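Local coordinates for hypothetical Thioesterase Protein SP_1851 (Streptococcus pneumoniae serotype 4, PDB 4XY5) that probably hydrolyses thioesters, such as acyl-CoA-like compounds, as a PaaI-type member of the hotdog-fold thioesterase superfamily, at residues L72-N77 against A119-F124; S13-Y18 against V28-K33; L88-E93 against M104-T109; Y42-G47 against A81-D86; T100-D105 against M123-Q128. The protein carries 1 engineered substitution. All coordinates share one frame; numbering follows the deposited sequence.

Overall arrangement
From the N terminus, contact 2 comes first: the 13-18 turn folds back onto strand 27-33, closing a short loop that holds strand 19-24. It is complete before any other contact opens. Contact 4 then joins the loop before helix 47-64 to the loop between strands 68-78 and 87-97. It crosses contact 1, whose first segment lies between the two halves of contact 4 and whose second lies beyond them. Contact 3, the pairing of strands 87-97 and 101-109, nests within the loop closed by contact 1. Contact 5 starts on strand 101-109, where contact 3 ends, and finishes with contact 1 on strand 115-127. Contacts 1, 3 and 5 thus stitch neighbouring strands of the antiparallel hotdog sheet.

Contact 1. Residues L72-N77 against A119-F124; sequences LQSSIN and ATFTMF
A classic beta bulge, in which Leu72 and Gln73 both face Thr122, interrupts an otherwise regular antiparallel pairing at one end of the hotdog sheet's strand order within the chain. Leu72 N gives Thr122 O a short bond of 2.7 Å, whereas the bond from Gln73 N to the same oxygen is weak. Thr122 N answers to Gln73 O at 2.9 Å, and Ser75 and Thr120 form the next hydrogen-bonded pair. On the face of Ser74 and Phe121, the serine hydroxyl lies over the phenylalanine ring, 3.2 Å from OG to CE1 and displaced toward the rim. With OG anti to the backbone nitrogen (chi1 -179°), the hydroxyl also donates to Thr120 O, 3.2 Å from OG, standing 54° above that carbonyl's plane. Thr120 O therefore takes two donors from the protein, the other being Ser75 N. Further along, Ile76 CB meets Ala119 CB at 3.8 Å, and at the bulge Leu72 CG packs on Phe124 CB at 3.7 Å. On the other face, a water links Thr120 O with Thr122 OG1, and Gln73 NE2 donates to Ser75 OG, which also bonds Ser75 of the second subunit. Phe121 reaches Phe51 and Ser58 of helix 47-64, while strand 101-109 flanks 119-124 on its far side. Across 72-77 the sheet continues into the second subunit.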
# COMPACT_ATOMS: atom_id res chain seq x y z
N LEU A 72 9.46 7.28 0.00
CA LEU A 72 8.24 8.06 0.22
C LEU A 72 7.13 7.20 0.77
O LEU A 72 6.34 7.62 1.61
CB LEU A 72 7.75 8.69 -1.09
CG LEU A 72 8.35 9.97 -1.64
CD1 LEU A 72 7.63 10.34 -2.93
CD2 LEU A 72 8.22 11.07 -0.61
N GLN A 73 7.07 5.98 0.25
CA GLN A 73 5.96 5.10 0.54
C GLN A 73 6.36 3.67 0.27
O GLN A 73 7.09 3.40 -0.66
CB GLN A 73 4.74 5.49 -0.33
CG GLN A 73 3.45 4.86 0.10
CD GLN A 73 3.28 3.44 -0.39
OE1 GLN A 73 3.91 3.02 -1.36
NE2 GLN A 73 2.41 2.70 0.28
N SER A 74 5.87 2.75 1.08
CA SER A 74 6.12 1.36 0.76
C SER A 74 4.93 0.50 1.11
O SER A 74 4.22 0.78 2.07
CB SER A 74 7.35 0.85 1.50
OG SER A 74 7.58 -0.50 1.14
N SER A 75 4.71 -0.53 0.30
CA SER A 75 3.68 -1.53 0.60
C SER A 75 4.29 -2.93 0.62
O SER A 75 5.11 -3.26 -0.22
CB SER A 75 2.55 -1.43 -0.42
OG SER A 75 1.89 -0.19 -0.23
N ILE A 76 3.93 -3.76 1.60
CA ILE A 76 4.52 -5.09 1.68
C ILE A 76 3.42 -6.12 1.94
O ILE A 76 2.47 -5.83 2.66
CB ILE A 76 5.61 -5.17 2.81
CG1 ILE A 76 6.18 -6.59 2.92
CG2 ILE A 76 5.03 -4.70 4.14
CD1 ILE A 76 7.52 -6.64 3.73
N ASN A 77 3.55 -7.27 1.30
CA ASN A 77 2.67 -8.42 1.51
C ASN A 77 3.45 -9.57 2.09
O ASN A 77 4.50 -9.93 1.56
CB ASN A 77 2.04 -8.90 0.20
CG ASN A 77 0.96 -7.98 -0.29
OD1 ASN A 77 1.23 -6.98 -0.95
ND2 ASN A 77 -0.28 -8.30 0.04
N ALA A 119 7.52 -6.68 -1.66
CA ALA A 119 7.25 -5.30 -1.30
C ALA A 119 7.51 -4.39 -2.48
O ALA A 119 8.26 -4.74 -3.37
CB ALA A 119 8.09 -4.87 -0.11
N THR A 120 6.87 -3.22 -2.49
CA THR A 120 7.11 -2.25 -3.53
C THR A 120 7.41 -0.93 -2.86
O THR A 120 6.68 -0.50 -1.97
CB THR A 120 5.90 -2.12 -4.49
OG1 THR A 120 5.73 -3.37 -5.17
CG2 THR A 120 6.12 -1.02 -5.50
N PHE A 121 8.52 -0.32 -3.27
CA PHE A 121 8.98 0.94 -2.70
C PHE A 121 8.90 2.09 -3.68
O PHE A 121 9.36 1.96 -4.81
CB PHE A 121 10.42 0.78 -2.23
CG PHE A 121 10.55 -0.08 -1.03
CD1 PHE A 121 10.64 0.48 0.23
CD2 PHE A 121 10.57 -1.46 -1.16
CE1 PHE A 121 10.76 -0.32 1.35
CE2 PHE A 121 10.69 -2.25 -0.03
CZ PHE A 121 10.77 -1.68 1.21
N THR A 122 8.32 3.20 -3.24
CA THR A 122 8.30 4.43 -4.01
C THR A 122 9.34 5.37 -3.43
O THR A 122 9.15 5.92 -2.35
CB THR A 122 6.91 5.10 -3.99
OG1 THR A 122 5.95 4.17 -4.51
CG2 THR A 122 6.90 6.33 -4.87
N MET A 123 10.44 5.52 -4.15
CA MET A 123 11.57 6.30 -3.66
C MET A 123 11.61 7.67 -4.34
O MET A 123 11.31 7.78 -5.52
CB MET A 123 12.89 5.56 -3.90
CG MET A 123 12.85 4.06 -3.63
SD MET A 123 12.96 3.55 -1.90
CE MET A 123 14.64 4.05 -1.47
N PHE A 124 11.98 8.69 -3.58
CA PHE A 124 12.16 10.03 -4.11
C PHE A 124 13.64 10.26 -4.37
O PHE A 124 14.46 10.16 -3.46
CB PHE A 124 11.60 11.07 -3.13
CG PHE A 124 11.67 12.49 -3.63
CD1 PHE A 124 10.77 12.94 -4.58
CD2 PHE A 124 12.61 13.37 -3.13
CE1 PHE A 124 10.82 14.24 -5.04
CE2 PHE A 124 12.67 14.67 -3.58
CZ PHE A 124 11.78 15.11 -4.54
O HOH W 1 5.11 1.81 -3.09

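Contact 2. Residues S13-Y18 against V28-K33; sequences SAFENY and VVVTTK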
# COMPACT_ATOMS: atom_id res chain seq x y z
N SER A 13 16.33 -6.70 15.29
CA SER A 13 17.48 -6.26 14.55
C SER A 13 17.50 -6.88 13.15
O SER A 13 16.95 -7.95 12.94
CB SER A 13 18.77 -6.60 15.32
OG SER A 13 19.90 -6.12 14.63
N ALA A 14 18.14 -6.20 12.20
CA ALA A 14 18.24 -6.69 10.83
C ALA A 14 19.64 -6.45 10.29
O ALA A 14 20.21 -5.39 10.53
CB ALA A 14 17.20 -6.00 9.93
N PHE A 15 20.17 -7.43 9.55
CA PHE A 15 21.54 -7.39 9.01
C PHE A 15 22.65 -7.51 10.05
O PHE A 15 23.68 -6.83 9.95
CB PHE A 15 21.76 -6.13 8.18
CG PHE A 15 20.87 -6.05 6.96
CD1 PHE A 15 21.17 -6.78 5.82
CD2 PHE A 15 19.72 -5.27 6.97
CE1 PHE A 15 20.36 -6.73 4.70
CE2 PHE A 15 18.90 -5.20 5.85
CZ PHE A 15 19.22 -5.93 4.72
N GLU A 16 22.46 -8.39 11.02
CA GLU A 16 23.56 -8.79 11.90
C GLU A 16 24.55 -9.63 11.11
O GLU A 16 25.74 -9.71 11.45
CB GLU A 16 23.03 -9.54 13.11
CG GLU A 16 22.18 -8.65 14.01
CD GLU A 16 21.93 -9.23 15.38
OE1 GLU A 16 21.51 -8.46 16.27
OE2 GLU A 16 22.13 -10.45 15.58
N ASN A 17 24.06 -10.26 10.04
CA ASN A 17 24.89 -10.94 9.06
C ASN A 17 24.26 -10.70 7.69
O ASN A 17 23.06 -10.49 7.61
CB ASN A 17 24.97 -12.45 9.33
CG ASN A 17 23.65 -13.17 9.08
OD1 ASN A 17 23.32 -13.55 7.94
ND2 ASN A 17 22.88 -13.37 10.16
N TYR A 18 25.07 -10.72 6.64
CA TYR A 18 24.55 -10.62 5.27
C TYR A 18 25.66 -10.87 4.27
O TYR A 18 26.84 -10.77 4.60
CB TYR A 18 23.90 -9.25 5.00
CG TYR A 18 24.85 -8.07 5.00
CD1 TYR A 18 25.48 -7.66 3.83
CD2 TYR A 18 25.11 -7.37 6.18
CE1 TYR A 18 26.36 -6.57 3.84
CE2 TYR A 18 25.97 -6.29 6.20
CZ TYR A 18 26.60 -5.90 5.03
OH TYR A 18 27.46 -4.82 5.06
N VAL A 28 19.76 -5.90 -7.42
CA VAL A 28 20.49 -6.21 -6.21
C VAL A 28 20.03 -7.56 -5.68
O VAL A 28 18.84 -7.86 -5.71
CB VAL A 28 20.27 -5.12 -5.14
CG1 VAL A 28 20.79 -5.57 -3.77
CG2 VAL A 28 20.91 -3.80 -5.57
N VAL A 29 20.97 -8.38 -5.24
CA VAL A 29 20.66 -9.63 -4.54
C VAL A 29 21.52 -9.72 -3.28
O VAL A 29 22.75 -9.66 -3.36
CB VAL A 29 20.92 -10.87 -5.42
CG1 VAL A 29 20.69 -12.15 -4.63
CG2 VAL A 29 20.05 -10.84 -6.67
N VAL A 30 20.87 -9.87 -2.13
CA VAL A 30 21.56 -9.98 -0.83
C VAL A 30 21.00 -11.17 -0.09
O VAL A 30 19.79 -11.39 -0.11
CB VAL A 30 21.38 -8.70 0.02
CG1 VAL A 30 21.99 -8.87 1.41
CG2 VAL A 30 21.98 -7.49 -0.70
N THR A 31 21.86 -11.95 0.57
CA THR A 31 21.39 -13.06 1.38
C THR A 31 21.65 -12.79 2.87
O THR A 31 22.54 -12.01 3.22
CB THR A 31 22.03 -14.40 0.97
OG1 THR A 31 23.45 -14.34 1.20
CG2 THR A 31 21.76 -14.69 -0.50
N THR A 32 20.86 -13.41 3.73
CA THR A 32 21.00 -13.21 5.17
C THR A 32 20.39 -14.39 5.90
O THR A 32 19.45 -15.02 5.40
CB THR A 32 20.35 -11.89 5.64
OG1 THR A 32 20.70 -11.65 7.01
CG2 THR A 32 18.82 -11.93 5.52
N LYS A 33 20.93 -14.71 7.07
CA LYS A 33 20.41 -15.83 7.85
C LYS A 33 19.56 -15.32 9.00
O LYS A 33 20.01 -14.45 9.75
CB LYS A 33 21.54 -16.70 8.40
CG LYS A 33 21.02 -18.01 8.97
CD LYS A 33 22.14 -18.88 9.51
CE LYS A 33 22.80 -18.24 10.70
NZ LYS A 33 23.83 -19.13 11.29
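Asn17 grips the backbone of Lys33 with both ends of its amide. OD1 accepts from Lys33 N at 2.8 Å, a bond lying in the side-chain carbonyl plane on a lone pair, and ND2 donates to Lys33 O at 3.1 Å, again in plane. With CG set between the backbone N and the carbonyl carbon (chi1 69°), the amide reaches the end of strand 27-33. A third bond comes from Thr32 OG1, which donates to Asn17 O at 2.7 Å, with the hydroxyl 36° above the carbonyl plane. Next to it, Tyr18 CA approaches Thr31 O at 3.2 Å in a CA-H...O contact. Val30 CG1 closes the apolar side, 4.1 Å from Tyr18 CB and at the edge of the Phe15 ring. That ring leans on Leu53 and Gln56 of helix 47-64 and meets Phe9 of the second subunit edge-to-face; Tyr18 stacks on the same Phe9, and its hydroxyl bonds the backbone N there. Strand 87-97 pairs with 28-33 in the sheet. Chemically, the two bonds fix the rotation of the Asn17 amide and, with Thr32, hold the 15-18 loop against a strand with which it forms no regular pairing, and its apolar half is shared with the partner subunit.

Contact 3. Residues L88-E93 against M104-T109; sequences LTIKGE and MDVDIT
Ile108 and Ile90 run alongside each other on the apolar face of an antiparallel hairpin formed by strands 87-97 and 101-109. Followed outward, Ile108 begins with CB, 4.0 Å from Thr89 O. Its CG2 branch, anti to the backbone nitrogen, settles against Leu88 CB at 3.8 Å. The other branch is directed along the neighbouring side chain: CG1 meets Ile90 CG2 at 3.9 Å, and the terminal CD1 lies 4.0 Å from Ile90 CG1. Ile90 CG2 is wedged between this branch and Val106 CG1, which it approaches to 3.6 Å. Opposite Val106 in the register comes Gly92, so that Val106 CG2 rests against a bare CA. These residues form a continuous hydrophobic strip beneath three hydrogen-bonded pairs, Thr89 with Thr109, Lys91 with Asp107, and Glu93 with Asp105. Each pair makes two backbone bonds; that from Lys91 N to Asp107 O, at 2.9 Å, is almost perfectly straight. On this polar face a water joins Thr89 O to Thr109 OG1, and Asp105 turns its carboxylate to Thr120 and to Lys118 of the fourth subunit. The hairpin occupies the middle of the sheet. Strand 27-33 pairs with 88-93 on its outer side, strand 115-127 with 104-109, and helix 47-64 covers the apolar face through Ile57 against Ile90, Cys54 against Ile108, and Ser58 and Val62 against Met104.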
# COMPACT_ATOMS: atom_id res chain seq x y z
N LEU A 88 17.56 -16.26 3.73
CA LEU A 88 16.66 -15.45 2.93
C LEU A 88 17.41 -14.77 1.81
O LEU A 88 18.44 -14.13 2.04
CB LEU A 88 15.96 -14.41 3.80
CG LEU A 88 15.17 -14.96 4.98
CD1 LEU A 88 14.44 -13.84 5.73
CD2 LEU A 88 14.21 -16.03 4.50
N THR A 89 16.90 -14.91 0.60
CA THR A 89 17.46 -14.21 -0.54
C THR A 89 16.55 -13.04 -0.88
O THR A 89 15.39 -13.23 -1.17
CB THR A 89 17.60 -15.13 -1.76
OG1 THR A 89 18.45 -16.23 -1.41
CG2 THR A 89 18.22 -14.37 -2.93
N ILE A 90 17.12 -11.84 -0.82
CA ILE A 90 16.40 -10.59 -1.00
C ILE A 90 16.81 -10.04 -2.35
O ILE A 90 17.95 -9.65 -2.55
CB ILE A 90 16.76 -9.57 0.10
CG1 ILE A 90 16.84 -10.26 1.46
CG2 ILE A 90 15.75 -8.38 0.10
CD1 ILE A 90 17.89 -9.62 2.39
N LYS A 91 15.86 -10.02 -3.28
CA LYS A 91 16.13 -9.55 -4.64
C LYS A 91 15.36 -8.28 -4.90
O LYS A 91 14.13 -8.30 -4.83
CB LYS A 91 15.74 -10.61 -5.67
CG LYS A 91 16.43 -11.95 -5.47
CD LYS A 91 16.06 -12.92 -6.60
CE LYS A 91 16.96 -14.15 -6.58
NZ LYS A 91 16.72 -15.00 -7.79
N GLY A 92 16.06 -7.20 -5.22
CA GLY A 92 15.39 -5.95 -5.53
C GLY A 92 15.73 -5.51 -6.94
O GLY A 92 16.84 -5.76 -7.44
N GLU A 93 14.77 -4.87 -7.59
CA GLU A 93 15.04 -4.30 -8.90
C GLU A 93 14.22 -3.05 -9.12
O GLU A 93 13.13 -2.91 -8.57
CB GLU A 93 14.76 -5.32 -10.00
CG GLU A 93 13.29 -5.52 -10.29
CD GLU A 93 13.07 -6.42 -11.49
OE1 GLU A 93 13.29 -7.65 -11.35
OE2 GLU A 93 12.67 -5.92 -12.56
N MET A 104 10.73 0.50 -6.86
CA MET A 104 11.51 -0.73 -6.69
C MET A 104 10.61 -1.87 -6.27
O MET A 104 9.80 -1.70 -5.36
CB MET A 104 12.60 -0.56 -5.62
CG MET A 104 13.27 0.81 -5.54
SD MET A 104 13.95 1.26 -7.12
CE MET A 104 15.05 2.59 -6.74
N ASP A 105 10.75 -3.03 -6.91
CA ASP A 105 10.13 -4.26 -6.41
C ASP A 105 11.18 -5.06 -5.65
O ASP A 105 12.31 -5.21 -6.12
CB ASP A 105 9.56 -5.11 -7.54
CG ASP A 105 8.18 -4.63 -8.01
OD1 ASP A 105 7.58 -3.74 -7.36
OD2 ASP A 105 7.71 -5.18 -9.02
N VAL A 106 10.82 -5.57 -4.48
CA VAL A 106 11.75 -6.39 -3.70
C VAL A 106 11.04 -7.66 -3.26
O VAL A 106 9.94 -7.59 -2.72
CB VAL A 106 12.30 -5.64 -2.47
CG1 VAL A 106 13.31 -6.53 -1.71
CG2 VAL A 106 12.95 -4.33 -2.91
N ASP A 107 11.67 -8.81 -3.50
CA ASP A 107 11.04 -10.10 -3.23
C ASP A 107 11.96 -10.91 -2.35
O ASP A 107 13.16 -10.93 -2.60
CB ASP A 107 10.76 -10.85 -4.54
CG ASP A 107 9.88 -10.05 -5.50
OD1 ASP A 107 8.82 -9.53 -5.08
OD2 ASP A 107 10.26 -9.93 -6.68
N ILE A 108 11.43 -11.57 -1.33
CA ILE A 108 12.24 -12.44 -0.51
C ILE A 108 11.79 -13.89 -0.63
O ILE A 108 10.60 -14.20 -0.54
CB ILE A 108 12.22 -12.02 0.98
CG1 ILE A 108 12.76 -10.60 1.14
CG2 ILE A 108 13.03 -13.02 1.81
CD1 ILE A 108 12.97 -10.16 2.64
N THR A 109 12.77 -14.77 -0.88
CA THR A 109 12.54 -16.21 -0.95
C THR A 109 13.42 -16.91 0.09
O THR A 109 14.45 -16.38 0.50
CB THR A 109 12.86 -16.77 -2.35
OG1 THR A 109 14.20 -16.40 -2.71
CG2 THR A 109 11.90 -16.18 -3.38
O HOH W 2 14.06 -13.73 -3.73
O HOH W 3 12.42 -8.25 -7.24

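Contact 4. Residues Y42-G47 against A81-D86; sequences YGNAHG and AGKLDD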
# COMPACT_ATOMS: atom_id res chain seq x y z
N TYR A 42 6.02 -14.93 18.36
CA TYR A 42 5.56 -16.26 17.97
C TYR A 42 6.66 -17.13 17.38
O TYR A 42 6.40 -18.25 16.96
CB TYR A 42 4.41 -16.16 16.97
CG TYR A 42 3.26 -15.30 17.42
CD1 TYR A 42 2.48 -15.67 18.52
CD2 TYR A 42 2.93 -14.14 16.75
CE1 TYR A 42 1.42 -14.89 18.93
CE2 TYR A 42 1.87 -13.35 17.16
CZ TYR A 42 1.12 -13.73 18.25
OH TYR A 42 0.07 -12.96 18.67
N GLY A 43 7.88 -16.60 17.33
CA GLY A 43 9.02 -17.36 16.85
C GLY A 43 9.17 -17.32 15.34
O GLY A 43 9.94 -18.08 14.76
N ASN A 44 8.42 -16.43 14.70
CA ASN A 44 8.52 -16.24 13.26
C ASN A 44 9.36 -14.99 12.97
O ASN A 44 9.54 -14.15 13.85
CB ASN A 44 7.13 -16.13 12.64
CG ASN A 44 6.36 -17.44 12.72
OD1 ASN A 44 6.93 -18.52 12.59
ND2 ASN A 44 5.07 -17.34 12.97
N ALA A 45 9.89 -14.87 11.76
CA ALA A 45 10.62 -13.66 11.41
C ALA A 45 9.65 -12.49 11.55
O ALA A 45 8.53 -12.54 11.03
CB ALA A 45 11.18 -13.73 10.00
N HIS A 46 10.09 -11.46 12.27
CA HIS A 46 9.26 -10.30 12.56
C HIS A 46 8.92 -9.58 11.25
O HIS A 46 9.77 -9.48 10.37
CB HIS A 46 10.01 -9.38 13.52
CG HIS A 46 9.14 -8.36 14.18
ND1 HIS A 46 8.62 -7.28 13.50
CD2 HIS A 46 8.71 -8.25 15.46
CE1 HIS A 46 7.90 -6.55 14.33
NE2 HIS A 46 7.94 -7.11 15.53
N GLY A 47 7.69 -9.09 11.12
CA GLY A 47 7.31 -8.37 9.92
C GLY A 47 8.15 -7.13 9.70
O GLY A 47 8.38 -6.72 8.56
N ALA A 81 5.83 -17.61 6.48
CA ALA A 81 6.70 -17.26 7.61
C ALA A 81 8.17 -17.52 7.31
O ALA A 81 8.52 -18.51 6.67
CB ALA A 81 6.28 -18.04 8.85
N GLY A 82 9.02 -16.62 7.78
CA GLY A 82 10.44 -16.91 7.87
C GLY A 82 10.70 -17.58 9.22
O GLY A 82 10.03 -17.27 10.20
N LYS A 83 11.66 -18.50 9.26
CA LYS A 83 11.95 -19.23 10.49
C LYS A 83 13.42 -19.13 10.88
O LYS A 83 14.27 -18.84 10.04
CB LYS A 83 11.57 -20.71 10.33
CG LYS A 83 10.19 -20.96 9.76
CD LYS A 83 9.08 -20.60 10.74
CE LYS A 83 9.23 -21.34 12.05
NZ LYS A 83 8.18 -20.96 13.04
N LEU A 84 13.72 -19.37 12.15
CA LEU A 84 15.11 -19.41 12.60
C LEU A 84 15.96 -20.30 11.68
O LEU A 84 15.53 -21.38 11.30
CB LEU A 84 15.19 -19.91 14.05
CG LEU A 84 16.59 -19.89 14.67
CD1 LEU A 84 17.10 -18.46 14.82
CD2 LEU A 84 16.60 -20.62 16.01
N ASP A 85 17.12 -19.78 11.28
CA ASP A 85 18.12 -20.46 10.45
C ASP A 85 17.76 -20.52 8.96
O ASP A 85 18.56 -21.02 8.16
CB ASP A 85 18.40 -21.88 10.97
CG ASP A 85 19.22 -21.89 12.27
OD1 ASP A 85 18.88 -22.66 13.19
OD2 ASP A 85 20.23 -21.15 12.37
N ASP A 86 16.60 -20.00 8.56
CA ASP A 86 16.32 -19.81 7.14
C ASP A 86 17.41 -18.95 6.54
O ASP A 86 17.91 -18.03 7.19
CB ASP A 86 14.96 -19.13 6.89
CG ASP A 86 13.78 -20.08 6.98
OD1 ASP A 86 13.99 -21.31 7.10
OD2 ASP A 86 12.63 -19.58 6.90
O HOH W 4 11.74 -19.78 14.19
O HOH W 5 7.56 -14.40 9.26
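Two bends in Lys83, at chi2 (-71°) and chi3 (-57°), fold its chain back to lie alongside Asn44. NZ reaches Asn44 OD1 at 2.8 Å, nearly along the C=O axis, while CD passes the same oxygen at 3.5 Å, so the amide is met by the aliphatic stem as well as by the ammonium tip. Ala81 CB touches that oxygen from 3.8 Å. Next to this polar pair the backbones are joined directly: Ala45 N donates to Gly82 O at 2.9 Å, from 44° above the carbonyl plane. Ala45 CB lies 3.9 Å from Gly82 CA, a closeness that the glycine backbone permits. One water bridges Ala45 O and Gly82 N; another lies between Gly43 O and Leu84 N, though its approach to Gly43 O is doubtfully short. Lys83 is itself fixed from behind, where a type II turn runs from Lys83 to Asp86. Lys83 N donates to Asp86 OD2 at 2.8 Å, from above the carboxylate plane, and Asp86 N returns a bond to Lys83 O, while Asp86 OD1 is held by Gln111. On the other loop, Asn40 receives Asn44 N, and His46 caps helix 47-64 through Gly48 N; its NE2 bonds Gln56 of the second subunit. His46-Gly47-Gly48 is consistent with the HGG motif of PaaI-type thioesterases. The contact thus rests on a cation held by a neutral amide, one backbone bond and a bridging water, which together tie the loop entering that helix to the loop leading into strand 87-97.

Contact 5. Residues T100-D105 against M123-Q128; sequences TTCVMD and MFVTGQ
Cys102 and Met123 form a hydrogen-bonded antiparallel pair, and Thr101 with Phe124 the adjacent non-hydrogen-bonded one, at the open end of the hairpin between strands 101-109 and 115-127. Three backbone hydrogen bonds tie the segments. Cys102 N donates to Met123 O at 2.9 Å and Met123 N to Cys102 O at 2.8 Å, while Val125 N reaches Thr100 O at 2.7 Å, tilted 34° from the carbonyl plane. Alongside these, Thr101 CA lies 3.1 Å from Met123 O in a CA-H...O contact. The apolar contacts sit mostly on the Cys102 side. Met104 and Met123 cross at about a right angle and touch CG to CG at 3.8 Å; Met123, bent at chi2 and chi3, turns its sulfur end away from the other strand. Cys102 SG packs on Val125 CG2 at 3.9 Å. Ring contacts occupy the other face: Thr101 CG2 comes to the edge of the Phe124 ring, 4.2 Å from CD1, and Thr100 O approaches CD1 obliquely at 3.5 Å. Met123 meets Ser58 of helix 47-64, Met104 also reaches Val61, and Thr100 of the third subunit packs on Phe124. The short segments run at 137°, Val125 N making the last bond between them. The chemistry is divided: main-chain bonds set the register, the two methionines face helix 47-64, Cys102 SG and Val125 CG2 extend the same apolar side, and Phe124 with the threonines serves the contact between subunits.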
# COMPACT_ATOMS: atom_id res chain seq x y z
N THR A 100 11.81 12.23 -10.91
CA THR A 100 11.88 12.56 -9.49
C THR A 100 11.72 11.34 -8.58
O THR A 100 12.09 11.38 -7.40
CB THR A 100 10.80 13.60 -9.10
OG1 THR A 100 9.52 13.14 -9.55
CG2 THR A 100 11.10 14.95 -9.73
N THR A 101 11.16 10.27 -9.12
CA THR A 101 10.83 9.10 -8.32
C THR A 101 11.24 7.81 -9.01
O THR A 101 11.30 7.73 -10.24
CB THR A 101 9.31 9.02 -8.02
OG1 THR A 101 8.59 9.09 -9.25
CG2 THR A 101 8.86 10.15 -7.11
N CYS A 102 11.53 6.79 -8.20
CA CYS A 102 11.78 5.45 -8.70
C CYS A 102 10.85 4.48 -7.99
O CYS A 102 10.48 4.69 -6.83
CB CYS A 102 13.22 5.03 -8.46
SG CYS A 102 14.41 5.80 -9.57
N VAL A 103 10.48 3.41 -8.69
CA VAL A 103 9.71 2.34 -8.06
C VAL A 103 10.51 1.05 -8.05
O VAL A 103 10.93 0.57 -9.10
CB VAL A 103 8.37 2.11 -8.78
CG1 VAL A 103 7.59 1.01 -8.06
CG2 VAL A 103 7.57 3.42 -8.82
N MET A 104 10.73 0.50 -6.86
CA MET A 104 11.51 -0.73 -6.69
C MET A 104 10.61 -1.87 -6.27
O MET A 104 9.80 -1.70 -5.36
CB MET A 104 12.60 -0.56 -5.62
CG MET A 104 13.27 0.81 -5.54
SD MET A 104 13.95 1.26 -7.12
CE MET A 104 15.05 2.59 -6.74
N ASP A 105 10.75 -3.03 -6.91
CA ASP A 105 10.13 -4.26 -6.41
C ASP A 105 11.18 -5.06 -5.65
O ASP A 105 12.31 -5.21 -6.12
CB ASP A 105 9.56 -5.11 -7.54
CG ASP A 105 8.18 -4.63 -8.01
OD1 ASP A 105 7.58 -3.74 -7.36
OD2 ASP A 105 7.71 -5.18 -9.02
N MET A 123 10.44 5.52 -4.15
CA MET A 123 11.57 6.30 -3.66
C MET A 123 11.61 7.67 -4.34
O MET A 123 11.31 7.78 -5.52
CB MET A 123 12.89 5.56 -3.90
CG MET A 123 12.85 4.06 -3.63
SD MET A 123 12.96 3.55 -1.90
CE MET A 123 14.64 4.05 -1.47
N PHE A 124 11.98 8.69 -3.58
CA PHE A 124 12.16 10.03 -4.11
C PHE A 124 13.64 10.26 -4.37
O PHE A 124 14.46 10.16 -3.46
CB PHE A 124 11.60 11.07 -3.13
CG PHE A 124 11.67 12.49 -3.63
CD1 PHE A 124 10.77 12.94 -4.58
CD2 PHE A 124 12.61 13.37 -3.13
CE1 PHE A 124 10.82 14.24 -5.04
CE2 PHE A 124 12.67 14.67 -3.58
CZ PHE A 124 11.78 15.11 -4.54
N VAL A 125 13.99 10.51 -5.63
CA VAL A 125 15.38 10.75 -6.01
C VAL A 125 15.81 12.13 -5.52
O VAL A 125 15.22 13.14 -5.92
CB VAL A 125 15.59 10.64 -7.53
CG1 VAL A 125 17.08 10.71 -7.87
CG2 VAL A 125 14.98 9.36 -8.08
N THR A 126 16.81 12.18 -4.66
CA THR A 126 17.25 13.44 -4.09
C THR A 126 18.42 14.05 -4.87
O THR A 126 18.55 15.27 -4.96
CB THR A 126 17.65 13.27 -2.62
OG1 THR A 126 18.68 12.28 -2.51
CG2 THR A 126 16.46 12.82 -1.79
N GLY A 127 19.25 13.20 -5.45
CA GLY A 127 20.39 13.66 -6.22
C GLY A 127 21.03 12.56 -7.05
O GLY A 127 20.59 11.41 -7.01
N GLN A 128 22.08 12.92 -7.80
CA GLN A 128 22.78 11.98 -8.67
C GLN A 128 23.97 11.32 -7.97
O GLN A 128 24.55 11.87 -7.04
CB GLN A 128 23.24 12.68 -9.94
CG GLN A 128 22.29 12.54 -11.12
CD GLN A 128 21.06 13.42 -10.99
OE1 GLN A 128 20.98 14.29 -10.13
NE2 GLN A 128 20.08 13.17 -11.85